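Local coordinates for protein 2,3-dihydroxybenzoate-AMP ligase (Bacillus subtilis, PDB 1MDB) that belongs to the AMP-binding enzymes of the ANL superfamily, built from a large N-terminal and a small C-terminal domain, and is modelled with adenosine monophosphate and 2,3-dihydroxy-benzoic acid, at residues A[504-508]-A[529-533]; A[220-226]-A[241-246]. All coordinates share one frame; numbering follows the deposited sequence.

Interaction 1. Residues A[504-508]-A[529-533]; sequences DRVEF and ISEKL
In the small C-terminal domain of this AMP-binding enzyme, helix 522-534 packs across a three-stranded mixed sheet, and a salt-bridge network of R505, E507 and K532 ties the edge strand 505-508 to that helix. The short segments run at 107° to one another with axes 11.8 Å apart, a separation bridged by long side chains. R505 and E507, two residues apart on the strand, both point toward the helix. The R505 chain leaves the strand with CG opposite the backbone N (chi1 177°), stays extended to NE and runs alongside E507, turning its guanidinium side-on to the carboxylate. NE lies 2.7 Å from E507 OE2, and NH2 of R505 bonds to the same oxygen. Both bonds lie in the guanidinium plane, but they meet OE2 differently: NE uses the anti lone pair, whereas NH2 comes from the syn side, tilted out of the carboxylate plane. Two nitrogens on one oxygen hold the guanidinium's orientation; the carboxylate is fixed further by K532 at its other oxygen. The E507 chain bends at chi2 (-65°), and K532 arrives from the opposite direction on an extended chain, its NZ standing above the carboxylate plane. The carboxylate lies between two cations and would probably be stabilised in its charged form. Aliphatic packing accompanies the charges: I529 CD1 sits over one guanidinium face, near the rim and 3.7 Å from R505 NE. L533 CD2 approaches R505 NH1 obliquely at 3.5 Å. I529 and R505 also both touch M463 of strand 455-465, while E507 rests on C473 and F475 of the central strand. The one hydrogen bond across the two segments is the salt bridge from K532 NZ to E507 OE1, 2.7 Å long.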
ATOM      1  N   ASP A 504     -20.517 -20.097 -11.378  1.00 31.53           N
ATOM      2  CA  ASP A 504     -21.230 -20.560 -12.565  1.00 30.56           C
ATOM      3  C   ASP A 504     -20.198 -20.954 -13.603  1.00 30.83           C
ATOM      4  O   ASP A 504     -20.411 -21.858 -14.410  1.00 30.44           O
ATOM      5  CB  ASP A 504     -22.097 -19.446 -13.147  1.00 31.38           C
ATOM      6  CG  ASP A 504     -23.273 -19.117 -12.273  1.00 30.32           C
ATOM      7  OD1 ASP A 504     -24.151 -19.987 -12.136  1.00 29.74           O
ATOM      8  OD2 ASP A 504     -23.313 -17.996 -11.724  1.00 30.38           O
ATOM      9  N   ARG A 505     -19.062 -20.270 -13.574  1.00 31.10           N
ATOM     10  CA  ARG A 505     -18.015 -20.538 -14.546  1.00 30.37           C
ATOM     11  C   ARG A 505     -16.615 -20.543 -13.942  1.00 29.00           C
ATOM     12  O   ARG A 505     -16.320 -19.777 -13.025  1.00 29.29           O
ATOM     13  CB  ARG A 505     -18.111 -19.506 -15.663  1.00 28.55           C
ATOM     14  CG  ARG A 505     -17.034 -19.612 -16.715  1.00 31.22           C
ATOM     15  CD  ARG A 505     -17.424 -18.821 -17.945  1.00 27.36           C
ATOM     16  NE  ARG A 505     -16.350 -18.804 -18.926  1.00 30.77           N
ATOM     17  CZ  ARG A 505     -16.522 -18.522 -20.214  1.00 31.09           C
ATOM     18  NH1 ARG A 505     -17.731 -18.243 -20.675  1.00 31.24           N
ATOM     19  NH2 ARG A 505     -15.481 -18.506 -21.036  1.00 30.51           N
ATOM     20  N   VAL A 506     -15.756 -21.410 -14.467  1.00 29.02           N
ATOM     21  CA  VAL A 506     -14.380 -21.528 -13.989  1.00 29.40           C
ATOM     22  C   VAL A 506     -13.354 -21.271 -15.092  1.00 31.15           C
ATOM     23  O   VAL A 506     -13.406 -21.896 -16.153  1.00 31.67           O
ATOM     24  CB  VAL A 506     -14.121 -22.931 -13.409  1.00 29.94           C
ATOM     25  CG1 VAL A 506     -12.656 -23.070 -13.021  1.00 27.51           C
ATOM     26  CG2 VAL A 506     -15.024 -23.171 -12.199  1.00 26.29           C
ATOM     27  N   GLU A 507     -12.426 -20.350 -14.839  1.00 29.08           N
ATOM     28  CA  GLU A 507     -11.380 -20.028 -15.807  1.00 30.97           C
ATOM     29  C   GLU A 507     -10.007 -20.317 -15.213  1.00 30.58           C
ATOM     30  O   GLU A 507      -9.670 -19.815 -14.144  1.00 29.28           O
ATOM     31  CB  GLU A 507     -11.441 -18.551 -16.206  1.00 30.54           C
ATOM     32  CG  GLU A 507     -12.610 -18.157 -17.081  1.00 33.11           C
ATOM     33  CD  GLU A 507     -12.575 -18.804 -18.448  1.00 35.48           C
ATOM     34  OE1 GLU A 507     -11.473 -18.988 -18.993  1.00 38.56           O
ATOM     35  OE2 GLU A 507     -13.654 -19.110 -18.989  1.00 38.43           O
ATOM     36  N   PHE A 508      -9.219 -21.137 -15.897  1.00 30.41           N
ATOM     37  CA  PHE A 508      -7.885 -21.445 -15.410  1.00 33.93           C
ATOM     38  C   PHE A 508      -6.857 -20.542 -16.086  1.00 34.37           C
ATOM     39  O   PHE A 508      -6.871 -20.370 -17.304  1.00 34.32           O
ATOM     40  CB  PHE A 508      -7.553 -22.915 -15.650  1.00 34.78           C
ATOM     41  CG  PHE A 508      -8.427 -23.853 -14.880  1.00 37.99           C
ATOM     42  CD1 PHE A 508      -9.519 -24.463 -15.487  1.00 39.64           C
ATOM     43  CD2 PHE A 508      -8.197 -24.078 -13.522  1.00 38.22           C
ATOM     44  CE1 PHE A 508     -10.374 -25.280 -14.752  1.00 40.27           C
ATOM     45  CE2 PHE A 508      -9.044 -24.892 -12.777  1.00 38.76           C
ATOM     46  CZ  PHE A 508     -10.137 -25.494 -13.392  1.00 40.41           C
ATOM     47  N   ILE A 529     -13.362 -11.523 -18.371  1.00 31.58           N
ATOM     48  CA  ILE A 529     -14.461 -12.470 -18.541  1.00 31.95           C
ATOM     49  C   ILE A 529     -15.533 -11.823 -19.416  1.00 33.41           C
ATOM     50  O   ILE A 529     -16.157 -12.480 -20.251  1.00 33.22           O
ATOM     51  CB  ILE A 529     -15.084 -12.924 -17.172  1.00 30.25           C
ATOM     52  CG1 ILE A 529     -16.186 -13.957 -17.415  1.00 29.37           C
ATOM     53  CG2 ILE A 529     -15.675 -11.741 -16.422  1.00 29.71           C
ATOM     54  CD1 ILE A 529     -15.701 -15.257 -18.013  1.00 31.26           C
ATOM     55  N   SER A 530     -15.729 -10.524 -19.238  1.00 35.34           N
ATOM     56  CA  SER A 530     -16.730  -9.807 -20.012  1.00 38.73           C
ATOM     57  C   SER A 530     -16.372  -9.843 -21.497  1.00 41.64           C
ATOM     58  O   SER A 530     -17.252  -9.962 -22.353  1.00 41.40           O
ATOM     59  CB  SER A 530     -16.822  -8.360 -19.532  1.00 39.90           C
ATOM     60  OG  SER A 530     -17.933  -7.702 -20.112  1.00 43.70           O
ATOM     61  N   GLU A 531     -15.076  -9.745 -21.790  1.00 42.94           N
ATOM     62  CA  GLU A 531     -14.576  -9.770 -23.164  1.00 44.54           C
ATOM     63  C   GLU A 531     -14.749 -11.152 -23.784  1.00 43.87           C
ATOM     64  O   GLU A 531     -15.110 -11.267 -24.950  1.00 41.26           O
ATOM     65  CB  GLU A 531     -13.094  -9.380 -23.202  1.00 47.57           C
ATOM     66  CG  GLU A 531     -12.815  -7.904 -22.940  1.00 52.03           C
ATOM     67  CD  GLU A 531     -11.366  -7.645 -22.542  1.00 54.62           C
ATOM     68  OE1 GLU A 531     -10.455  -8.207 -23.190  1.00 56.77           O
ATOM     69  OE2 GLU A 531     -11.137  -6.874 -21.581  1.00 56.37           O
ATOM     70  N   LYS A 532     -14.477 -12.200 -23.009  1.00 43.71           N
ATOM     71  CA  LYS A 532     -14.630 -13.553 -23.523  1.00 45.32           C
ATOM     72  C   LYS A 532     -16.088 -13.788 -23.897  1.00 45.82           C
ATOM     73  O   LYS A 532     -16.381 -14.317 -24.968  1.00 46.93           O
ATOM     74  CB  LYS A 532     -14.184 -14.584 -22.488  1.00 45.69           C
ATOM     75  CG  LYS A 532     -12.691 -14.599 -22.244  1.00 45.64           C
ATOM     76  CD  LYS A 532     -12.293 -15.750 -21.337  1.00 48.02           C
ATOM     77  CE  LYS A 532     -10.781 -15.798 -21.146  1.00 50.34           C
ATOM     78  NZ  LYS A 532     -10.356 -16.860 -20.182  1.00 52.77           N
ATOM     79  N   LEU A 533     -17.001 -13.381 -23.022  1.00 46.17           N
ATOM     80  CA  LEU A 533     -18.422 -13.553 -23.293  1.00 47.90           C
ATOM     81  C   LEU A 533     -18.816 -12.841 -24.586  1.00 48.95           C
ATOM     82  O   LEU A 533     -19.544 -13.398 -25.407  1.00 48.21           O
ATOM     83  CB  LEU A 533     -19.262 -13.027 -22.125  1.00 46.53           C
ATOM     84  CG  LEU A 533     -19.182 -13.814 -20.812  1.00 48.25           C
ATOM     85  CD1 LEU A 533     -20.154 -13.216 -19.809  1.00 47.30           C
ATOM     86  CD2 LEU A 533     -19.520 -15.285 -21.055  1.00 46.89           C
TER

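Interaction 2. Residues A[220-226]-A[241-246]; sequences LDHSTVY and PGVLGV
Segment 220-226 makes a type I beta turn from D221 to T224 before entering strand 225-228, while 241-246 leads from P241, preceded by a cis peptide bond, into helix 242-248; the closest CA atoms are those of L220 and V246, 6.7 Å apart. The turn is braced from inside: the backbone N of S223 bonds to D221 OD1 in an Asx turn, and T224 OG1 accepts from D221 N. Across the interface, L220 CD1 presses on the proline ring, 3.5 Å from P241 CB, and also meets V246 CG2. Strand 225-228 belongs to the large mixed sheet of the N-terminal domain, between strands 252-255 and 275-278, and helix 242-248 packs against it, V243 and V246 also touching V253. A chi1 of 175° swings the Y226 ring away from its own backbone N and against G242. G242 C lies over one ring face, offset toward the rim, and V243 CG1 approaches CE2 obliquely. At the other end of the tyrosine side chain, V246 CG2 comes within 3.4 Å of Y226 CB. A water hydrogen-bonds to Y226 OH at 3.0 Å and accepts from G242 N at 3.3 Å.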
ATOM      1  N   LEU A 220       8.379  -2.303  16.705  1.00 31.00           N
ATOM      2  CA  LEU A 220       9.638  -2.031  16.016  1.00 32.69           C
ATOM      3  C   LEU A 220      10.645  -1.348  16.941  1.00 33.92           C
ATOM      4  O   LEU A 220      10.274  -0.516  17.774  1.00 33.86           O
ATOM      5  CB  LEU A 220       9.422  -1.129  14.794  1.00 30.43           C
ATOM      6  CG  LEU A 220       8.539  -1.595  13.635  1.00 30.74           C
ATOM      7  CD1 LEU A 220       8.757  -0.650  12.449  1.00 25.58           C
ATOM      8  CD2 LEU A 220       8.882  -3.029  13.248  1.00 27.00           C
ATOM      9  N   ASP A 221      11.919  -1.699  16.794  1.00 34.27           N
ATOM     10  CA  ASP A 221      12.963  -1.075  17.593  1.00 35.25           C
ATOM     11  C   ASP A 221      14.308  -1.157  16.897  1.00 35.88           C
ATOM     12  O   ASP A 221      14.391  -1.530  15.728  1.00 35.54           O
ATOM     13  CB  ASP A 221      13.060  -1.713  18.982  1.00 36.06           C
ATOM     14  CG  ASP A 221      13.352  -3.194  18.931  1.00 37.39           C
ATOM     15  OD1 ASP A 221      14.018  -3.650  17.978  1.00 38.28           O
ATOM     16  OD2 ASP A 221      12.929  -3.905  19.869  1.00 39.86           O
ATOM     17  N   HIS A 222      15.364  -0.815  17.624  1.00 36.19           N
ATOM     18  CA  HIS A 222      16.705  -0.845  17.055  1.00 34.56           C
ATOM     19  C   HIS A 222      17.051  -2.200  16.444  1.00 33.52           C
ATOM     20  O   HIS A 222      17.878  -2.281  15.540  1.00 33.23           O
ATOM     21  CB  HIS A 222      17.749  -0.481  18.122  1.00 34.45           C
ATOM     22  CG  HIS A 222      17.856  -1.474  19.235  1.00 31.93           C
ATOM     23  ND1 HIS A 222      16.832  -1.703  20.130  1.00 31.30           N
ATOM     24  CD2 HIS A 222      18.873  -2.285  19.611  1.00 32.25           C
ATOM     25  CE1 HIS A 222      17.214  -2.610  21.010  1.00 30.79           C
ATOM     26  NE2 HIS A 222      18.448  -2.980  20.719  1.00 33.93           N
ATOM     27  N   SER A 223      16.416  -3.263  16.923  1.00 33.93           N
ATOM     28  CA  SER A 223      16.715  -4.596  16.398  1.00 34.84           C
ATOM     29  C   SER A 223      15.900  -4.997  15.187  1.00 33.13           C
ATOM     30  O   SER A 223      16.068  -6.089  14.653  1.00 31.49           O
ATOM     31  CB  SER A 223      16.550  -5.655  17.490  1.00 35.94           C
ATOM     32  OG  SER A 223      17.812  -5.983  18.043  1.00 38.79           O
ATOM     33  N   THR A 224      15.014  -4.113  14.755  1.00 34.07           N
ATOM     34  CA  THR A 224      14.187  -4.397  13.597  1.00 31.27           C
ATOM     35  C   THR A 224      14.978  -4.381  12.294  1.00 30.43           C
ATOM     36  O   THR A 224      15.719  -3.442  12.017  1.00 30.05           O
ATOM     37  CB  THR A 224      13.051  -3.362  13.466  1.00 32.36           C
ATOM     38  OG1 THR A 224      12.180  -3.462  14.602  1.00 33.44           O
ATOM     39  CG2 THR A 224      12.259  -3.597  12.177  1.00 30.26           C
ATOM     40  N   VAL A 225      14.841  -5.447  11.514  1.00 29.69           N
ATOM     41  CA  VAL A 225      15.469  -5.522  10.203  1.00 30.02           C
ATOM     42  C   VAL A 225      14.280  -5.788   9.276  1.00 29.97           C
ATOM     43  O   VAL A 225      13.799  -6.916   9.163  1.00 29.90           O
ATOM     44  CB  VAL A 225      16.477  -6.682  10.077  1.00 30.71           C
ATOM     45  CG1 VAL A 225      17.182  -6.589   8.738  1.00 29.60           C
ATOM     46  CG2 VAL A 225      17.502  -6.631  11.211  1.00 31.90           C
ATOM     47  N   TYR A 226      13.788  -4.733   8.641  1.00 29.64           N
ATOM     48  CA  TYR A 226      12.635  -4.843   7.758  1.00 26.23           C
ATOM     49  C   TYR A 226      13.051  -4.954   6.303  1.00 26.39           C
ATOM     50  O   TYR A 226      13.836  -4.143   5.804  1.00 24.89           O
ATOM     51  CB  TYR A 226      11.737  -3.619   7.948  1.00 26.31           C
ATOM     52  CG  TYR A 226      10.545  -3.536   7.016  1.00 26.44           C
ATOM     53  CD1 TYR A 226       9.256  -3.834   7.464  1.00 25.64           C
ATOM     54  CD2 TYR A 226      10.702  -3.117   5.689  1.00 25.43           C
ATOM     55  CE1 TYR A 226       8.145  -3.709   6.608  1.00 26.46           C
ATOM     56  CE2 TYR A 226       9.609  -2.996   4.832  1.00 24.82           C
ATOM     57  CZ  TYR A 226       8.336  -3.288   5.295  1.00 26.83           C
ATOM     58  OH  TYR A 226       7.261  -3.151   4.441  1.00 27.41           O
ATOM     59  N   PRO A 241       4.160  -0.877   9.216  1.00 27.20           N
ATOM     60  CA  PRO A 241       4.898   0.325   9.624  1.00 26.23           C
ATOM     61  C   PRO A 241       5.769   0.854   8.478  1.00 26.03           C
ATOM     62  O   PRO A 241       6.128   2.031   8.445  1.00 27.28           O
ATOM     63  CB  PRO A 241       5.724  -0.174  10.811  1.00 26.99           C
ATOM     64  CG  PRO A 241       6.006  -1.599  10.435  1.00 25.22           C
ATOM     65  CD  PRO A 241       4.665  -2.063   9.936  1.00 26.08           C
ATOM     66  N   GLY A 242       6.112  -0.035   7.553  1.00 24.04           N
ATOM     67  CA  GLY A 242       6.899   0.353   6.396  1.00 26.83           C
ATOM     68  C   GLY A 242       8.346   0.771   6.612  1.00 26.85           C
ATOM     69  O   GLY A 242       8.897   0.655   7.713  1.00 27.66           O
ATOM     70  N   VAL A 243       8.966   1.257   5.542  1.00 27.43           N
ATOM     71  CA  VAL A 243      10.355   1.698   5.596  1.00 26.87           C
ATOM     72  C   VAL A 243      10.480   2.946   6.476  1.00 28.88           C
ATOM     73  O   VAL A 243      11.460   3.108   7.215  1.00 30.24           O
ATOM     74  CB  VAL A 243      10.904   1.978   4.169  1.00 26.38           C
ATOM     75  CG1 VAL A 243      10.943   0.676   3.363  1.00 26.55           C
ATOM     76  CG2 VAL A 243      10.020   2.994   3.443  1.00 25.76           C
ATOM     77  N   LEU A 244       9.481   3.820   6.413  1.00 27.28           N
ATOM     78  CA  LEU A 244       9.497   5.037   7.213  1.00 28.26           C
ATOM     79  C   LEU A 244       9.240   4.739   8.687  1.00 29.92           C
ATOM     80  O   LEU A 244       9.774   5.418   9.566  1.00 30.73           O
ATOM     81  CB  LEU A 244       8.466   6.046   6.683  1.00 26.46           C
ATOM     82  CG  LEU A 244       8.715   6.504   5.234  1.00 24.97           C
ATOM     83  CD1 LEU A 244       7.796   7.671   4.926  1.00 24.96           C
ATOM     84  CD2 LEU A 244      10.192   6.928   5.038  1.00 24.43           C
ATOM     85  N   GLY A 245       8.409   3.740   8.965  1.00 31.42           N
ATOM     86  CA  GLY A 245       8.157   3.390  10.354  1.00 31.09           C
ATOM     87  C   GLY A 245       9.442   2.840  10.960  1.00 29.06           C
ATOM     88  O   GLY A 245       9.784   3.140  12.103  1.00 28.91           O
ATOM     89  N   VAL A 246      10.159   2.044  10.173  1.00 28.12           N
ATOM     90  CA  VAL A 246      11.416   1.442  10.612  1.00 29.09           C
ATOM     91  C   VAL A 246      12.490   2.500  10.901  1.00 30.18           C
ATOM     92  O   VAL A 246      13.304   2.328  11.808  1.00 31.06           O
ATOM     93  CB  VAL A 246      11.936   0.419   9.554  1.00 28.65           C
ATOM     94  CG1 VAL A 246      13.276  -0.181   9.986  1.00 27.25           C
ATOM     95  CG2 VAL A 246      10.912  -0.699   9.381  1.00 28.67           C
TER
HETATM   96  O   HOH W   1       4.909  -2.789   6.203  1.00 27.95           O

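How the interactions relate
The two contacts show how one chain can pair a strand, or the turn leading into one, with a helix in quite different settings. Interaction 2 comes first along the sequence and is complete before interaction 1 begins. Their centres are 43 Å apart and their nearest atoms about 30 Å, on opposite sides of the chain's centre, and they share no sheet or helix. Interaction 2 is buried and largely apolar, in the large N-terminal domain, with the side chain of P241 about 8 Å from the bound 2,3-dihydroxy-benzoic acid. Interaction 1 is a charged surface contact of the small C-terminal domain. Each therefore joins elements within its own domain, and neither bridges the two.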